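Purine nucleoside phosphorylase (Anopheles gambiae, PDB 2P4S) catalyses the phosphorolysis of purine (deoxy)ribonucleosides, chiefly inosine and 2'-deoxyinosine, to free base and pentose 1-phosphate in the purine salvage pathway, working as a homotrimer. Local coordinates at residues F141-V154 and C165-P177. Numbering follows the deposited sequence.
Sequences FPVSTVAGHVGRLV and CMQGRFHHYEGYP. With DIH (7-[[(3R,4R)-3-(hydroxymethyl)-4-oxidanyl-pyrrolidin-1-ium-1-yl]methyl]-3,5-dihydropyrrolo[3,2-d]pyrimidin-4-one), chain F; PO4 (phosphate ion), chain D.
Gly151 and Arg152 both turn their N-H groups to Gln167 O, a G1 beta bulge that ends the antiparallel hairpin pairing of 152-154 with 165-167. Past the bulge the backbones come closer still, 3.9 Å between His149 CA and Gly168 CA. His149, Arg169 and His171 then contribute to the phosphate site, His171 and Tyr173 to the inhibitor pocket. Along His149, CB touches Gly168 CA, CG nears that atom and Arg169 N, and CD2 lies 3.5 Å from Gly168 CA with Arg169 N at the ring edge; CE1 sits beside the His171 ring, and NE2 makes a weak hydrogen bond to phosphate O2. The imidazoles meet offset edge-to-face, the His171 edge toward the rim of the His149 face, planes at 77°. Arg169 NH1 also bonds O2, though both bonds are doubtful because that oxygen is crowded in the model; Arg169 NE forms a salt bridge with Glu309. Glu174 OE1 accepts two hydrogen bonds from Thr145, 2.8 Å from N and 2.7 Å from OG1, both from the same face of the carboxylate. Thr145 OG1, lying between its own backbone N and carbonyl carbon (chi1 68°), can share that oxygen with the amide. Val146 CG2 touches Tyr173 at the ring edge, beside the hydroxyl that bonds inhibitor O3'; Phe244 of a neighbouring subunit meets this ring edge-to-face. Pro142 CB sits over the centre of the Phe170 ring and, displaced toward the rim, over the Tyr176 face. Tyr176 OH reaches Val143 O at 2.5 Å, on a lone pair in the carbonyl plane.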
loop_
_atom_site.group_PDB
_atom_site.type_symbol
_atom_site.label_atom_id
_atom_site.label_comp_id
_atom_site.label_asym_id
_atom_site.label_seq_id
_atom_site.Cartn_x
_atom_site.Cartn_y
_atom_site.Cartn_z
ATOM N N PHE A 141 -7.053 -4.231 -26.330
ATOM C CA PHE A 141 -7.041 -2.933 -25.693
ATOM C C PHE A 141 -8.155 -2.778 -24.628
ATOM O O PHE A 141 -9.315 -3.160 -24.865
ATOM C CB PHE A 141 -7.164 -1.841 -26.736
ATOM C CG PHE A 141 -6.021 -0.864 -26.705
ATOM C CD1 PHE A 141 -4.738 -1.289 -26.973
ATOM C CD2 PHE A 141 -6.232 0.470 -26.429
ATOM C CE1 PHE A 141 -3.661 -0.389 -26.970
ATOM C CE2 PHE A 141 -5.137 1.392 -26.403
ATOM C CZ PHE A 141 -3.865 0.941 -26.687
ATOM N N PRO A 142 -7.799 -2.192 -23.465
ATOM C CA PRO A 142 -8.817 -1.792 -22.503
ATOM C C PRO A 142 -9.639 -0.660 -23.092
ATOM O O PRO A 142 -9.262 -0.048 -24.098
ATOM C CB PRO A 142 -8.001 -1.269 -21.302
ATOM C CG PRO A 142 -6.607 -1.729 -21.500
ATOM C CD PRO A 142 -6.429 -1.883 -22.997
ATOM N N VAL A 143 -10.773 -0.395 -22.487
ATOM C CA VAL A 143 -11.587 0.734 -22.884
ATOM C C VAL A 143 -11.653 1.753 -21.743
ATOM O O VAL A 143 -11.578 1.393 -20.561
ATOM C CB VAL A 143 -12.998 0.283 -23.334
ATOM C CG1 VAL A 143 -12.901 -0.708 -24.592
ATOM C CG2 VAL A 143 -13.774 -0.346 -22.187
ATOM N N SER A 144 -11.812 3.022 -22.103
ATOM C CA SER A 144 -11.985 4.122 -21.117
ATOM C C SER A 144 -13.426 4.196 -20.632
ATOM O O SER A 144 -14.316 4.369 -21.432
ATOM C CB SER A 144 -11.575 5.450 -21.758
ATOM O OG SER A 144 -10.193 5.434 -22.024
ATOM N N THR A 145 -13.678 4.049 -19.334
ATOM C CA THR A 145 -15.078 4.067 -18.825
ATOM C C THR A 145 -15.401 5.407 -18.128
ATOM O O THR A 145 -16.530 5.645 -17.712
ATOM C CB THR A 145 -15.401 2.867 -17.890
ATOM O OG1 THR A 145 -14.670 2.985 -16.659
ATOM C CG2 THR A 145 -15.051 1.470 -18.547
ATOM N N VAL A 146 -14.402 6.288 -18.045
ATOM C CA VAL A 146 -14.509 7.564 -17.315
ATOM C C VAL A 146 -15.076 8.697 -18.180
ATOM O O VAL A 146 -14.601 8.925 -19.286
ATOM C CB VAL A 146 -13.147 7.905 -16.572
ATOM C CG1 VAL A 146 -13.219 9.222 -15.809
ATOM C CG2 VAL A 146 -12.861 6.794 -15.599
ATOM N N ALA A 147 -16.102 9.401 -17.687
ATOM C CA ALA A 147 -16.641 10.542 -18.441
ATOM C C ALA A 147 -15.509 11.472 -18.914
ATOM O O ALA A 147 -14.606 11.781 -18.135
ATOM C CB ALA A 147 -17.678 11.329 -17.601
ATOM N N GLY A 148 -15.550 11.935 -20.166
ATOM C CA GLY A 148 -14.511 12.846 -20.662
ATOM C C GLY A 148 -13.261 12.149 -21.161
ATOM O O GLY A 148 -12.374 12.799 -21.720
ATOM N N HIS A 149 -13.153 10.826 -20.958
ATOM C CA HIS A 149 -12.116 10.037 -21.650
ATOM C C HIS A 149 -12.749 9.422 -22.919
ATOM O O HIS A 149 -13.448 8.416 -22.851
ATOM C CB HIS A 149 -11.494 9.010 -20.710
ATOM C CG HIS A 149 -10.655 9.630 -19.624
ATOM N ND1 HIS A 149 -11.177 10.468 -18.659
ATOM C CD2 HIS A 149 -9.329 9.583 -19.394
ATOM C CE1 HIS A 149 -10.207 10.924 -17.893
ATOM N NE2 HIS A 149 -9.079 10.386 -18.304
ATOM N N VAL A 150 -12.532 10.060 -24.069
ATOM C CA VAL A 150 -13.159 9.605 -25.334
ATOM C C VAL A 150 -12.826 8.152 -25.702
ATOM O O VAL A 150 -13.729 7.408 -26.098
ATOM C CB VAL A 150 -12.892 10.546 -26.547
ATOM C CG1 VAL A 150 -13.530 9.983 -27.820
ATOM C CG2 VAL A 150 -13.480 11.944 -26.259
ATOM N N GLY A 151 -11.566 7.747 -25.565
ATOM C CA GLY A 151 -11.183 6.371 -25.860
ATOM C C GLY A 151 -10.764 6.120 -27.300
ATOM O O GLY A 151 -11.277 5.185 -27.942
ATOM N N ARG A 152 -9.856 6.947 -27.831
ATOM C CA ARG A 152 -9.296 6.757 -29.198
ATOM C C ARG A 152 -7.781 6.955 -29.209
ATOM O O ARG A 152 -7.282 7.836 -28.522
ATOM C CB ARG A 152 -9.864 7.776 -30.182
ATOM C CG ARG A 152 -11.313 7.644 -30.436
ATOM C CD ARG A 152 -11.788 8.797 -31.308
ATOM N NE ARG A 152 -13.243 8.753 -31.415
ATOM C CZ ARG A 152 -14.023 9.827 -31.525
ATOM N NH1 ARG A 152 -13.498 11.053 -31.551
ATOM N NH2 ARG A 152 -15.340 9.672 -31.592
ATOM N N LEU A 153 -7.073 6.125 -29.979
ATOM C CA LEU A 153 -5.688 6.317 -30.301
ATOM C C LEU A 153 -5.592 7.131 -31.620
ATOM O O LEU A 153 -6.138 6.721 -32.661
ATOM C CB LEU A 153 -5.015 4.954 -30.405
ATOM C CG LEU A 153 -3.496 4.898 -30.397
ATOM C CD1 LEU A 153 -2.932 5.708 -29.193
ATOM C CD2 LEU A 153 -3.056 3.466 -30.335
ATOM N N VAL A 154 -4.986 8.316 -31.550
ATOM C CA VAL A 154 -4.972 9.239 -32.673
ATOM C C VAL A 154 -3.519 9.427 -33.143
ATOM O O VAL A 154 -2.647 9.855 -32.366
ATOM C CB VAL A 154 -5.636 10.597 -32.341
ATOM C CG1 VAL A 154 -5.907 11.379 -33.573
ATOM C CG2 VAL A 154 -6.955 10.395 -31.675
ATOM N N CYS A 165 -1.339 9.842 -29.934
ATOM C CA CYS A 165 -2.034 10.464 -28.861
ATOM C C CYS A 165 -3.162 9.581 -28.260
ATOM O O CYS A 165 -4.101 9.154 -28.970
ATOM C CB CYS A 165 -2.517 11.792 -29.405
ATOM S SG CYS A 165 -3.258 12.745 -28.179
ATOM N N MET A 166 -3.017 9.222 -26.978
ATOM C CA MET A 166 -4.088 8.585 -26.217
ATOM C C MET A 166 -5.105 9.598 -25.782
ATOM O O MET A 166 -4.898 10.343 -24.821
ATOM C CB MET A 166 -3.572 7.839 -25.006
ATOM C CG MET A 166 -3.092 6.449 -25.317
ATOM S SD MET A 166 -2.435 5.675 -23.823
ATOM C CE MET A 166 -3.912 5.157 -22.918
ATOM N N GLN A 167 -6.204 9.651 -26.511
ATOM C CA GLN A 167 -7.291 10.526 -26.144
ATOM C C GLN A 167 -8.183 9.812 -25.139
ATOM O O GLN A 167 -9.145 9.092 -25.512
ATOM C CB GLN A 167 -8.083 10.933 -27.372
ATOM C CG GLN A 167 -9.063 12.049 -27.071
ATOM C CD GLN A 167 -9.907 12.403 -28.287
ATOM O OE1 GLN A 167 -10.017 11.609 -29.220
ATOM N NE2 GLN A 167 -10.509 13.585 -28.271
ATOM N N GLY A 168 -7.885 10.038 -23.854
ATOM C CA GLY A 168 -8.466 9.245 -22.772
ATOM C C GLY A 168 -7.509 8.179 -22.310
ATOM O O GLY A 168 -6.750 7.629 -23.111
ATOM N N ARG A 169 -7.546 7.852 -21.019
ATOM C CA ARG A 169 -6.672 6.809 -20.477
ATOM C C ARG A 169 -7.443 5.825 -19.574
ATOM O O ARG A 169 -8.680 5.884 -19.495
ATOM C CB ARG A 169 -5.458 7.425 -19.738
ATOM C CG ARG A 169 -5.820 8.219 -18.469
ATOM C CD ARG A 169 -4.846 8.022 -17.291
ATOM N NE ARG A 169 -3.489 8.525 -17.523
ATOM C CZ ARG A 169 -3.175 9.814 -17.639
ATOM N NH1 ARG A 169 -4.115 10.757 -17.512
ATOM N NH2 ARG A 169 -1.906 10.161 -17.864
ATOM N N PHE A 170 -6.679 4.925 -18.929
ATOM C CA PHE A 170 -7.145 3.818 -18.067
ATOM C C PHE A 170 -6.633 4.025 -16.648
ATOM O O PHE A 170 -5.451 4.359 -16.451
ATOM C CB PHE A 170 -6.607 2.448 -18.582
ATOM C CG PHE A 170 -6.750 2.286 -20.068
ATOM C CD1 PHE A 170 -7.994 2.525 -20.691
ATOM C CD2 PHE A 170 -5.649 1.980 -20.869
ATOM C CE1 PHE A 170 -8.122 2.408 -22.077
ATOM C CE2 PHE A 170 -5.805 1.861 -22.276
ATOM C CZ PHE A 170 -7.021 2.075 -22.863
ATOM N N HIS A 171 -7.501 3.779 -15.672
ATOM C CA HIS A 171 -7.178 4.050 -14.277
ATOM C C HIS A 171 -7.383 2.799 -13.480
ATOM O O HIS A 171 -8.262 1.994 -13.794
ATOM C CB HIS A 171 -8.077 5.135 -13.705
ATOM C CG HIS A 171 -8.270 6.319 -14.610
ATOM N ND1 HIS A 171 -7.586 7.507 -14.435
ATOM C CD2 HIS A 171 -9.118 6.527 -15.650
ATOM C CE1 HIS A 171 -7.976 8.386 -15.343
ATOM N NE2 HIS A 171 -8.915 7.818 -16.088
ATOM N N HIS A 172 -6.581 2.673 -12.431
ATOM C CA HIS A 172 -6.607 1.532 -11.536
ATOM C C HIS A 172 -7.956 1.331 -10.835
ATOM O O HIS A 172 -8.382 0.195 -10.644
ATOM C CB HIS A 172 -5.459 1.680 -10.528
ATOM C CG HIS A 172 -5.125 0.427 -9.782
ATOM N ND1 HIS A 172 -4.925 -0.794 -10.404
ATOM C CD2 HIS A 172 -4.907 0.214 -8.464
ATOM C CE1 HIS A 172 -4.611 -1.703 -9.498
ATOM N NE2 HIS A 172 -4.574 -1.113 -8.318
ATOM N N TYR A 173 -8.611 2.428 -10.450
ATOM C CA TYR A 173 -9.968 2.392 -9.846
ATOM C C TYR A 173 -11.074 1.834 -10.793
ATOM O O TYR A 173 -12.206 1.521 -10.345
ATOM C CB TYR A 173 -10.381 3.768 -9.281
ATOM C CG TYR A 173 -10.486 4.859 -10.327
ATOM C CD1 TYR A 173 -11.544 4.869 -11.280
ATOM C CD2 TYR A 173 -9.576 5.927 -10.347
ATOM C CE1 TYR A 173 -11.641 5.881 -12.256
ATOM C CE2 TYR A 173 -9.674 6.923 -11.322
ATOM C CZ TYR A 173 -10.718 6.901 -12.266
ATOM O OH TYR A 173 -10.800 7.903 -13.241
ATOM N N GLU A 174 -10.751 1.720 -12.087
ATOM C CA GLU A 174 -11.650 1.048 -13.043
ATOM C C GLU A 174 -11.553 -0.462 -12.877
ATOM O O GLU A 174 -12.343 -1.180 -13.412
ATOM C CB GLU A 174 -11.383 1.470 -14.493
ATOM C CG GLU A 174 -11.695 2.959 -14.791
ATOM C CD GLU A 174 -11.274 3.427 -16.229
ATOM O OE1 GLU A 174 -12.043 3.198 -17.186
ATOM O OE2 GLU A 174 -10.184 4.019 -16.414
ATOM N N GLY A 175 -10.587 -0.952 -12.118
ATOM C CA GLY A 175 -10.418 -2.378 -12.025
ATOM C C GLY A 175 -9.281 -2.921 -12.868
ATOM O O GLY A 175 -9.030 -4.101 -12.822
ATOM N N TYR A 176 -8.569 -2.048 -13.595
ATOM C CA TYR A 176 -7.379 -2.452 -14.377
ATOM C C TYR A 176 -6.123 -2.506 -13.526
ATOM O O TYR A 176 -5.799 -1.519 -12.849
ATOM C CB TYR A 176 -7.122 -1.509 -15.561
ATOM C CG TYR A 176 -8.304 -1.314 -16.489
ATOM C CD1 TYR A 176 -9.040 -2.419 -16.992
ATOM C CD2 TYR A 176 -8.708 -0.023 -16.857
ATOM C CE1 TYR A 176 -10.147 -2.214 -17.858
ATOM C CE2 TYR A 176 -9.767 0.190 -17.712
ATOM C CZ TYR A 176 -10.481 -0.910 -18.220
ATOM O OH TYR A 176 -11.545 -0.670 -19.065
ATOM N N PRO A 177 -5.408 -3.651 -13.548
ATOM C CA PRO A 177 -4.070 -3.734 -12.912
ATOM C C PRO A 177 -3.153 -2.639 -13.498
ATOM O O PRO A 177 -3.382 -2.200 -14.611
ATOM C CB PRO A 177 -3.550 -5.134 -13.309
ATOM C CG PRO A 177 -4.861 -5.949 -13.695
ATOM C CD PRO A 177 -5.864 -4.924 -14.158
HETATM O "O5'" DIH F . -12.443 13.662 -11.274
HETATM C "C5'" DIH F . -11.850 12.395 -10.928
HETATM C "C4'" DIH F . -10.780 12.124 -11.958
HETATM C "C6'" DIH F . -9.787 13.303 -12.066
HETATM C "C3'" DIH F . -9.981 10.900 -11.569
HETATM O "O3'" DIH F . -9.588 10.226 -12.766
HETATM C "C2'" DIH F . -8.731 11.475 -10.929
HETATM N "N1'" DIH F . -8.464 12.680 -11.776
HETATM C C10 DIH F . -7.408 13.508 -11.175
HETATM C C9 DIH F . -7.769 14.412 -10.016
HETATM C C8 DIH F . -8.240 15.747 -10.130
HETATM N N7 DIH F . -8.423 16.248 -8.877
HETATM C C5 DIH F . -8.094 15.304 -7.957
HETATM C C6 DIH F . -8.028 15.276 -6.468
HETATM O O6 DIH F . -8.375 16.298 -5.744
HETATM N N1 DIH F . -7.599 14.117 -5.928
HETATM C C2 DIH F . -7.239 13.020 -6.662
HETATM N N3 DIH F . -7.253 13.020 -8.004
HETATM C C4 DIH F . -7.674 14.158 -8.652
HETATM P P PO4 D . -6.536 11.754 -14.924
HETATM O O1 PO4 D . -6.303 13.117 -15.493
HETATM O O2 PO4 D . -6.616 10.764 -16.087
HETATM O O3 PO4 D . -5.449 11.289 -14.028
HETATM O O4 PO4 D . -7.814 11.799 -14.142
HETATM O O HOH W 1 -14.878 0.325 -14.755
HETATM O O HOH W 2 -11.330 5.871 -18.431
#